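Local coordinates for Dot/Icm T4SS effector (Legionella pneumophila, PDB 6VVE), which is a Legionella effector kinase of the Dot/Icm type IV secretion system, activated by host inositol hexakisphosphate, and holds ADP with manganese, at residues A[127-132]-A[146-151]; A[179-182]-A[187-190]; A[192-197]-A[201-206]. All blocks are in the same frame, centred on the assembly; numbering follows the deposited sequence.

Interaction 1: residues A[127-132]-A[146-151]; sequences HFVLGL and PKINAI. With ADP (adenosine-5'-diphosphate), chain C.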
loop_
_atom_site.group_PDB
_atom_site.type_symbol
_atom_site.label_atom_id
_atom_site.label_comp_id
_atom_site.label_asym_id
_atom_site.label_seq_id
_atom_site.Cartn_x
_atom_site.Cartn_y
_atom_site.Cartn_z
ATOM N N HIS A 127 -1.376 -4.639 6.297
ATOM C CA HIS A 127 -0.063 -4.053 6.040
ATOM C C HIS A 127 -0.134 -2.677 5.394
ATOM O O HIS A 127 0.908 -2.042 5.200
ATOM C CB HIS A 127 0.761 -4.982 5.144
ATOM C CG HIS A 127 1.175 -6.260 5.813
ATOM N ND1 HIS A 127 2.208 -6.323 6.726
ATOM C CD2 HIS A 127 0.706 -7.526 5.690
ATOM C CE1 HIS A 127 2.351 -7.568 7.143
ATOM N NE2 HIS A 127 1.449 -8.317 6.533
ATOM N N PHE A 128 -1.321 -2.197 5.056
ATOM C CA PHE A 128 -1.492 -0.926 4.370
ATOM C C PHE A 128 -2.560 -0.110 5.085
ATOM O O PHE A 128 -3.585 -0.648 5.515
ATOM C CB PHE A 128 -1.883 -1.142 2.903
ATOM C CG PHE A 128 -0.946 -2.047 2.156
ATOM C CD1 PHE A 128 -1.106 -3.428 2.214
ATOM C CD2 PHE A 128 0.101 -1.531 1.413
ATOM C CE1 PHE A 128 -0.236 -4.268 1.536
ATOM C CE2 PHE A 128 0.970 -2.367 0.737
ATOM C CZ PHE A 128 0.799 -3.742 0.800
ATOM N N VAL A 129 -2.324 1.190 5.217
ATOM C CA VAL A 129 -3.219 2.082 5.967
ATOM C C VAL A 129 -3.943 2.913 4.909
ATOM O O VAL A 129 -3.525 3.999 4.527
ATOM C CB VAL A 129 -2.478 2.941 6.973
ATOM C CG1 VAL A 129 -3.442 3.914 7.640
ATOM C CG2 VAL A 129 -1.785 2.081 8.004
ATOM N N LEU A 130 -5.112 2.426 4.482
ATOM C CA LEU A 130 -5.960 3.179 3.569
ATOM C C LEU A 130 -7.029 3.939 4.359
ATOM O O LEU A 130 -7.196 3.758 5.573
ATOM C CB LEU A 130 -6.603 2.252 2.538
ATOM C CG LEU A 130 -5.644 1.678 1.493
ATOM C CD1 LEU A 130 -6.345 0.652 0.602
ATOM C CD2 LEU A 130 -5.061 2.796 0.642
ATOM N N GLY A 131 -7.758 4.793 3.650
ATOM C CA GLY A 131 -8.741 5.644 4.291
ATOM C C GLY A 131 -9.591 6.318 3.244
ATOM O O GLY A 131 -9.572 5.936 2.075
ATOM N N LEU A 132 -10.341 7.333 3.675
ATOM C CA LEU A 132 -11.267 8.020 2.785
ATOM C C LEU A 132 -11.217 9.523 3.028
ATOM O O LEU A 132 -10.979 9.984 4.150
ATOM C CB LEU A 132 -12.706 7.523 2.976
ATOM C CG LEU A 132 -12.927 6.027 2.774
ATOM C CD1 LEU A 132 -14.341 5.639 3.208
ATOM C CD2 LEU A 132 -12.679 5.637 1.329
ATOM N N PRO A 146 -7.186 4.730 9.990
ATOM C CA PRO A 146 -6.808 4.146 11.283
ATOM C C PRO A 146 -5.503 4.745 11.784
ATOM O O PRO A 146 -4.532 4.888 11.031
ATOM C CB PRO A 146 -6.658 2.649 10.981
ATOM C CG PRO A 146 -7.491 2.420 9.728
ATOM C CD PRO A 146 -7.393 3.708 8.941
ATOM N N LYS A 147 -5.490 5.109 13.065
ATOM C CA LYS A 147 -4.267 5.579 13.700
ATOM C C LYS A 147 -3.445 4.379 14.157
ATOM O O LYS A 147 -3.947 3.513 14.886
ATOM C CB LYS A 147 -4.581 6.487 14.888
ATOM C CG LYS A 147 -3.405 6.672 15.838
ATOM C CD LYS A 147 -3.640 7.804 16.824
ATOM C CE LYS A 147 -2.445 7.973 17.769
ATOM N NZ LYS A 147 -2.279 6.814 18.698
ATOM N N ILE A 148 -2.183 4.337 13.739
ATOM C CA ILE A 148 -1.266 3.277 14.137
ATOM C C ILE A 148 -0.237 3.854 15.101
ATOM O O ILE A 148 -0.055 5.072 15.203
ATOM C CB ILE A 148 -0.579 2.623 12.921
ATOM C CG1 ILE A 148 0.232 3.660 12.142
ATOM C CG2 ILE A 148 -1.628 1.977 12.018
ATOM C CD1 ILE A 148 0.868 3.113 10.877
ATOM N N ASN A 149 0.437 2.958 15.824
ATOM C CA ASN A 149 1.374 3.327 16.883
ATOM C C ASN A 149 2.738 2.725 16.568
ATOM O O ASN A 149 2.907 1.500 16.613
ATOM C CB ASN A 149 0.870 2.848 18.242
ATOM C CG ASN A 149 -0.442 3.500 18.637
ATOM O OD1 ASN A 149 -0.474 4.672 19.026
ATOM N ND2 ASN A 149 -1.532 2.743 18.554
ATOM N N ALA A 150 3.707 3.585 16.263
ATOM C CA ALA A 150 5.035 3.121 15.893
ATOM C C ALA A 150 5.809 2.648 17.117
ATOM O O ALA A 150 5.653 3.175 18.220
ATOM C CB ALA A 150 5.816 4.234 15.191
ATOM N N ILE A 151 6.650 1.641 16.910
ATOM C CA ILE A 151 7.523 1.137 17.965
ATOM C C ILE A 151 8.921 0.963 17.385
ATOM O O ILE A 151 9.093 1.051 16.160
ATOM C CB ILE A 151 6.993 -0.176 18.560
ATOM C CG1 ILE A 151 6.851 -1.243 17.480
ATOM C CG2 ILE A 151 5.652 0.065 19.254
ATOM C CD1 ILE A 151 7.240 -2.628 17.955
HETATM P PB ADP C . 4.807 11.981 4.222
HETATM O O1B ADP C . 5.791 10.924 3.761
HETATM O O2B ADP C . 5.313 12.813 5.371
HETATM O O3B ADP C . 4.167 12.781 3.100
HETATM P PA ADP C . 2.390 11.763 5.701
HETATM O O1A ADP C . 1.174 10.925 5.407
HETATM O O2A ADP C . 2.349 13.247 5.452
HETATM O O3A ADP C . 3.588 11.117 4.841
HETATM O "O5'" ADP C . 2.762 11.510 7.238
HETATM C "C5'" ADP C . 3.616 12.384 7.958
HETATM C "C4'" ADP C . 3.795 11.867 9.361
HETATM O "O4'" ADP C . 2.540 11.797 10.068
HETATM C "C3'" ADP C . 4.410 10.448 9.416
HETATM O "O3'" ADP C . 5.812 10.444 9.441
HETATM C "C2'" ADP C . 3.802 9.870 10.712
HETATM O "O2'" ADP C . 4.666 10.111 11.807
HETATM C "C1'" ADP C . 2.474 10.627 10.894
HETATM N N9 ADP C . 1.383 9.730 10.464
HETATM C C8 ADP C . 0.892 9.651 9.208
HETATM N N7 ADP C . -0.095 8.721 9.137
HETATM C C5 ADP C . -0.236 8.198 10.367
HETATM C C6 ADP C . -1.098 7.173 10.985
HETATM N N6 ADP C . -2.021 6.531 10.244
HETATM N N1 ADP C . -0.937 6.911 12.307
HETATM C C2 ADP C . -0.012 7.558 13.054
HETATM N N3 ADP C . 0.801 8.502 12.546
HETATM C C4 ADP C . 0.737 8.862 11.239
#

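Interaction 2: residues A[179-182]-A[187-190]; sequences HPDL and YHIS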
loop_
_atom_site.group_PDB
_atom_site.type_symbol
_atom_site.label_atom_id
_atom_site.label_comp_id
_atom_site.label_asym_id
_atom_site.label_seq_id
_atom_site.Cartn_x
_atom_site.Cartn_y
_atom_site.Cartn_z
ATOM N N HIS A 179 3.075 1.423 -4.373
ATOM C CA HIS A 179 3.029 2.568 -3.461
ATOM C C HIS A 179 3.535 3.816 -4.172
ATOM O O HIS A 179 4.577 3.759 -4.838
ATOM C CB HIS A 179 3.885 2.259 -2.233
ATOM C CG HIS A 179 3.596 3.127 -1.047
ATOM N ND1 HIS A 179 3.650 4.503 -1.098
ATOM C CD2 HIS A 179 3.263 2.808 0.226
ATOM C CE1 HIS A 179 3.354 4.993 0.092
ATOM N NE2 HIS A 179 3.111 3.985 0.911
ATOM N N PRO A 180 2.843 4.956 -4.056
ATOM C CA PRO A 180 3.297 6.161 -4.782
ATOM C C PRO A 180 4.537 6.824 -4.190
ATOM O O PRO A 180 5.170 7.642 -4.880
ATOM C CB PRO A 180 2.081 7.104 -4.702
ATOM C CG PRO A 180 1.362 6.667 -3.431
ATOM C CD PRO A 180 1.568 5.169 -3.340
ATOM N N ASP A 181 4.902 6.519 -2.941
ATOM C CA ASP A 181 6.054 7.151 -2.298
ATOM C C ASP A 181 6.621 6.187 -1.250
ATOM O O ASP A 181 6.475 6.366 -0.035
ATOM C CB ASP A 181 5.680 8.494 -1.666
ATOM C CG ASP A 181 6.880 9.196 -1.025
ATOM O OD1 ASP A 181 8.037 8.835 -1.363
ATOM O OD2 ASP A 181 6.668 10.099 -0.179
ATOM N N LEU A 182 7.295 5.139 -1.722
ATOM C CA LEU A 182 7.981 4.213 -0.825
ATOM C C LEU A 182 9.344 3.869 -1.412
ATOM O O LEU A 182 10.363 3.954 -0.719
ATOM C CB LEU A 182 7.151 2.952 -0.597
ATOM C CG LEU A 182 7.757 1.918 0.349
ATOM C CD1 LEU A 182 8.092 2.539 1.702
ATOM C CD2 LEU A 182 6.800 0.737 0.531
ATOM N N TYR A 187 17.295 3.816 -6.506
ATOM C CA TYR A 187 18.123 4.775 -5.801
ATOM C C TYR A 187 17.336 5.645 -4.835
ATOM O O TYR A 187 17.934 6.507 -4.173
ATOM C CB TYR A 187 18.862 5.665 -6.808
ATOM C CG TYR A 187 19.821 4.903 -7.689
ATOM C CD1 TYR A 187 21.100 4.587 -7.248
ATOM C CD2 TYR A 187 19.452 4.506 -8.971
ATOM C CE1 TYR A 187 21.981 3.887 -8.052
ATOM C CE2 TYR A 187 20.328 3.808 -9.780
ATOM C CZ TYR A 187 21.590 3.501 -9.315
ATOM O OH TYR A 187 22.465 2.808 -10.113
ATOM N N HIS A 188 16.020 5.453 -4.740
ATOM C CA HIS A 188 15.170 6.271 -3.884
ATOM C C HIS A 188 14.344 5.361 -2.990
ATOM O O HIS A 188 13.591 4.516 -3.484
ATOM C CB HIS A 188 14.249 7.176 -4.708
ATOM C CG HIS A 188 13.128 7.776 -3.916
ATOM N ND1 HIS A 188 11.989 7.071 -3.584
ATOM C CD2 HIS A 188 12.973 9.013 -3.388
ATOM C CE1 HIS A 188 11.180 7.850 -2.888
ATOM N NE2 HIS A 188 11.753 9.034 -2.757
ATOM N N ILE A 189 14.479 5.540 -1.683
ATOM C CA ILE A 189 13.647 4.869 -0.695
ATOM C C ILE A 189 13.183 5.923 0.300
ATOM O O ILE A 189 13.940 6.833 0.657
ATOM C CB ILE A 189 14.417 3.739 0.015
ATOM C CG1 ILE A 189 13.476 2.892 0.864
ATOM C CG2 ILE A 189 15.515 4.320 0.907
ATOM C CD1 ILE A 189 12.632 1.949 0.065
ATOM N N SER A 190 11.934 5.802 0.745
ATOM C CA SER A 190 11.332 6.697 1.731
ATOM C C SER A 190 11.001 5.872 2.971
ATOM O O SER A 190 9.843 5.477 3.179
ATOM C CB SER A 190 10.083 7.382 1.177
ATOM O OG SER A 190 10.393 8.150 0.016
HETATM O O HOH W 1 9.899 11.248 -1.281
#

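Interaction 3: residues A[192-197]-A[201-206]; sequences QNLIAT and VKTIDL. With ADP (adenosine-5'-diphosphate), chain C.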
loop_
_atom_site.group_PDB
_atom_site.type_symbol
_atom_site.label_atom_id
_atom_site.label_comp_id
_atom_site.label_asym_id
_atom_site.label_seq_id
_atom_site.Cartn_x
_atom_site.Cartn_y
_atom_site.Cartn_z
ATOM N N GLN A 192 10.480 6.596 5.940
ATOM C CA GLN A 192 9.531 7.183 6.875
ATOM C C GLN A 192 8.112 6.680 6.644
ATOM O O GLN A 192 7.260 6.825 7.527
ATOM C CB GLN A 192 9.566 8.716 6.775
ATOM C CG GLN A 192 9.042 9.294 5.467
ATOM C CD GLN A 192 10.106 9.394 4.388
ATOM O OE1 GLN A 192 11.106 8.677 4.411
ATOM N NE2 GLN A 192 9.894 10.292 3.433
ATOM N N ASN A 193 7.828 6.110 5.475
ATOM C CA ASN A 193 6.508 5.580 5.177
ATOM C C ASN A 193 6.369 4.105 5.547
ATOM O O ASN A 193 5.360 3.485 5.197
ATOM C CB ASN A 193 6.182 5.790 3.695
ATOM C CG ASN A 193 5.964 7.258 3.356
ATOM O OD1 ASN A 193 5.621 8.066 4.227
ATOM N ND2 ASN A 193 6.173 7.611 2.102
ATOM N N LEU A 194 7.357 3.537 6.225
ATOM C CA LEU A 194 7.253 2.227 6.845
ATOM C C LEU A 194 7.151 2.418 8.354
ATOM O O LEU A 194 8.002 3.086 8.957
ATOM C CB LEU A 194 8.462 1.356 6.515
ATOM C CG LEU A 194 8.668 0.952 5.062
ATOM C CD1 LEU A 194 9.963 0.153 4.923
ATOM C CD2 LEU A 194 7.487 0.153 4.545
ATOM N N ILE A 195 6.114 1.845 8.958
ATOM C CA ILE A 195 5.875 1.949 10.392
ATOM C C ILE A 195 5.803 0.540 10.968
ATOM O O ILE A 195 5.051 -0.305 10.465
ATOM C CB ILE A 195 4.584 2.725 10.702
ATOM C CG1 ILE A 195 4.522 4.028 9.910
ATOM C CG2 ILE A 195 4.490 3.007 12.199
ATOM C CD1 ILE A 195 5.631 5.006 10.231
ATOM N N ALA A 196 6.571 0.294 12.023
ATOM C CA ALA A 196 6.566 -0.986 12.715
ATOM C C ALA A 196 5.646 -0.903 13.926
ATOM O O ALA A 196 5.787 -0.001 14.758
ATOM C CB ALA A 196 7.976 -1.381 13.153
ATOM N N THR A 197 4.698 -1.837 14.013
ATOM C CA THR A 197 3.832 -1.984 15.168
ATOM C C THR A 197 4.221 -3.253 15.920
ATOM O O THR A 197 5.244 -3.880 15.631
ATOM C CB THR A 197 2.369 -2.009 14.738
ATOM O OG1 THR A 197 2.119 -3.172 13.941
ATOM C CG2 THR A 197 2.030 -0.758 13.929
ATOM N N VAL A 201 4.862 -4.757 10.208
ATOM C CA VAL A 201 5.223 -3.482 9.604
ATOM C C VAL A 201 4.100 -3.081 8.657
ATOM O O VAL A 201 3.645 -3.902 7.851
ATOM C CB VAL A 201 6.571 -3.574 8.870
ATOM C CG1 VAL A 201 6.726 -2.413 7.898
ATOM C CG2 VAL A 201 7.705 -3.593 9.864
ATOM N N LYS A 202 3.649 -1.834 8.767
ATOM C CA LYS A 202 2.647 -1.258 7.892
ATOM C C LYS A 202 3.265 -0.106 7.105
ATOM O O LYS A 202 4.358 0.386 7.416
ATOM C CB LYS A 202 1.440 -0.759 8.693
ATOM C CG LYS A 202 0.837 -1.787 9.643
ATOM C CD LYS A 202 -0.245 -1.148 10.512
ATOM C CE LYS A 202 -0.855 -2.150 11.481
ATOM N NZ LYS A 202 -1.720 -3.141 10.793
ATOM N N THR A 203 2.557 0.332 6.073
ATOM C CA THR A 203 2.994 1.459 5.265
ATOM C C THR A 203 1.877 2.495 5.193
ATOM O O THR A 203 0.695 2.149 5.065
ATOM C CB THR A 203 3.400 1.031 3.850
ATOM O OG1 THR A 203 3.970 2.163 3.162
ATOM C CG2 THR A 203 2.209 0.511 3.055
ATOM N N ILE A 204 2.264 3.771 5.248
ATOM C CA ILE A 204 1.321 4.881 5.273
ATOM C C ILE A 204 1.558 5.775 4.064
ATOM O O ILE A 204 2.272 5.399 3.127
ATOM C CB ILE A 204 1.458 5.674 6.585
ATOM C CG1 ILE A 204 2.900 6.151 6.775
ATOM C CG2 ILE A 204 1.023 4.816 7.761
ATOM C CD1 ILE A 204 3.096 7.100 7.956
ATOM N N ASP A 205 0.972 6.972 4.082
ATOM C CA ASP A 205 1.099 7.936 2.985
ATOM C C ASP A 205 0.431 7.405 1.720
ATOM O O ASP A 205 0.964 7.545 0.616
ATOM C CB ASP A 205 2.564 8.281 2.721
ATOM C CG ASP A 205 2.730 9.555 1.906
ATOM O OD1 ASP A 205 1.781 10.363 1.843
ATOM O OD2 ASP A 205 3.812 9.751 1.319
ATOM N N LEU A 206 -0.745 6.790 1.886
ATOM C CA LEU A 206 -1.517 6.242 0.774
ATOM C C LEU A 206 -2.807 7.015 0.518
ATOM O O LEU A 206 -3.766 6.448 -0.027
ATOM C CB LEU A 206 -1.827 4.768 1.041
ATOM C CG LEU A 206 -0.666 3.782 1.001
ATOM C CD1 LEU A 206 -1.094 2.420 1.529
ATOM C CD2 LEU A 206 -0.117 3.648 -0.409
HETATM P PB ADP C . 4.807 11.981 4.222
HETATM O O1B ADP C . 5.791 10.924 3.761
HETATM O O2B ADP C . 5.313 12.813 5.371
HETATM O O3B ADP C . 4.167 12.781 3.100
HETATM P PA ADP C . 2.390 11.763 5.701
HETATM O O1A ADP C . 1.174 10.925 5.407
HETATM O O2A ADP C . 2.349 13.247 5.452
HETATM O O3A ADP C . 3.588 11.117 4.841
HETATM O "O5'" ADP C . 2.762 11.510 7.238
HETATM C "C5'" ADP C . 3.616 12.384 7.958
HETATM C "C4'" ADP C . 3.795 11.867 9.361
HETATM O "O4'" ADP C . 2.540 11.797 10.068
HETATM C "C3'" ADP C . 4.410 10.448 9.416
HETATM O "O3'" ADP C . 5.812 10.444 9.441
HETATM C "C2'" ADP C . 3.802 9.870 10.712
HETATM O "O2'" ADP C . 4.666 10.111 11.807
HETATM C "C1'" ADP C . 2.474 10.627 10.894
HETATM N N9 ADP C . 1.383 9.730 10.464
HETATM C C8 ADP C . 0.892 9.651 9.208
HETATM N N7 ADP C . -0.095 8.721 9.137
HETATM C C5 ADP C . -0.236 8.198 10.367
HETATM C C6 ADP C . -1.098 7.173 10.985
HETATM N N6 ADP C . -2.021 6.531 10.244
HETATM N N1 ADP C . -0.937 6.911 12.307
HETATM C C2 ADP C . -0.012 7.558 13.054
HETATM N N3 ADP C . 0.801 8.502 12.546
HETATM C C4 ADP C . 0.737 8.862 11.239
#

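Interaction 1: residues A[127-132]-A[146-151]
Val129 and Ile148 meet tip to tip, the methyl CG2 of Val129 lying 4.0 Å from CG2 of Ile148 and equally close to its CD1. From here the packed part of the contact runs to Pro146, whose ring sets its CD 3.4 Å from Leu130 O. The two branches of the valine divide the work. CG2 takes the isoleucine, while CG1, anti to the backbone N, turns to the neighbouring peptide and sits 3.7 Å from Pro146 O. A short, beta-branched side chain suits this place, since it offers two methyls, one for Ile148 and one for the Pro146 carbonyl. Leu130 meets the proline through its backbone and turns its own side chain away, onto helix 102-121.

Packing loosens as the chain leaves the pocket. Lys147 points away from 127-132, and its extended chain bends at the end to place NZ 2.8 Å from Asn149 OD1, a hydrogen bond on the more exposed side of the loop. Polar side chains suit this side, whereas Ile148 belongs inside: with chi1 at 60° its CG1 lies between the backbone N and the carbonyl carbon, 3.5 Å from N1 of ADP.

That adenine is read by backbone atoms. N6 donates to Pro146 O over 3.1 Å, and Ile148 N donates to N1 over 3.2 Å in a fairly straight bond (164°). This two-bond pattern is the one made by the hinge of protein kinases, the linker between the two lobes. The chemistry is thus split: both bonds to the base come from main-chain atoms, and the aliphatic groups of Val129 and Ile148 supply an apolar lining that brings no polar group to compete for those bonds.

Interaction 2: residues A[179-182]-A[187-190]
Asp181 and Ser190 face each other through carboxylate and hydroxyl: Ser190 OG donates to Asp181 OD1 over 2.8 Å, reaching the syn side of that oxygen but 32° out of the carboxylate plane. The aspartate extends to this meeting because its CG stands anti to the backbone N (chi1 -178°), whereas the short serine needs no reach, its CB already pointing at the other segment. His188 presents its ring edge-on, with Asp181 OD1 near the ring plane and His188 CE1 3.6 Å from it. A water joins the two, donating to Asp181 OD1 at 3.0 Å and hydrogen-bonded to His188 NE2 at 3.2 Å. The ring itself is steadied by a bond between His188 ND1 and Asn184 N.

Below this polar layer, Ser190 N donates to Leu182 O over 2.8 Å (164°), and Ile189 folds its CG1 branch alongside the same carbonyl. Leu182 and Ile189 both continue onto Val235 of helix 231-239, so aliphatic residues suit these places. Leu182 CB lies over one face of the His179 ring, toward its rim, and ND1 of that ring accepts Asp181 N.

His179-Pro180-Asp181 fits the His-x-Asp signature of a kinase catalytic loop. Hydroxyl and water together grip OD1, which should restrict rotation of the carboxylate beside the ADP phosphates.

Interaction 3: residues A[192-197]-A[201-206]
Ile195 and Ile204 cross obliquely, CG1 of the first resting 3.9 Å from CD1 of the second. Ile204 fills the hollow between its neighbour and the nucleotide: its CD1 also comes within 3.6 Å of ADP C8, a fit for a branched apolar residue beneath a purine. Further along, Lys202 lays its aliphatic chain across Thr197 at about a right angle, its CE 4.0 Å from Thr197 CG2, while NZ runs on to Glu126 O. On the face of Leu194, Ala196, Val201 and Thr203, CB of small Ala196 meets Val201 CG2 at 4.0 Å, and Phe165 of helix 159-174 packs on the other three.

The backbone sets this spacing: Ile195 and Lys202 form a hydrogen-bonded antiparallel pair. Past its end, Asn193 O is gripped twice, by Thr203 OG1 (2.8 Å) and Ile204 N (3.1 Å), from opposite faces of its plane. Asn193 ND2 bonds to Asp181 O and only weakly to Asp205 OD2, amide and carboxylate planes being turned 54° apart.

This beta hairpin, with Asn193 and Asp205 at its open end and the side chain of Asp205 about 4 Å from manganese, is consistent with the metal-site asparagine and DFG aspartate of protein kinases, Leu206 standing in place of the phenylalanine.

How the interactions relate
The three contacts follow one another along the chain; two of them, interactions 1 and 3, touch ADP, and the third lies beside it. Centres of interactions 1 and 3 lie about 7 Å apart, those of 2 and 3 about 12 Å, and those of 1 and 2 about 17 Å. The hairpin of strands 194-196 and 201-203 is the middle member: Ala196 O takes Ile151 N, Thr203 N bonds to His127 O, and His179 NE2 bonds to Ile204 O. Interaction 1 adjoins the five-stranded sheet through strands 132-134 and 142-146, whereas interaction 2 packs against helix 231-239. The hairpin thus joins the base-binding loop to the probable catalytic loop and itself carries Asp205 to the metal.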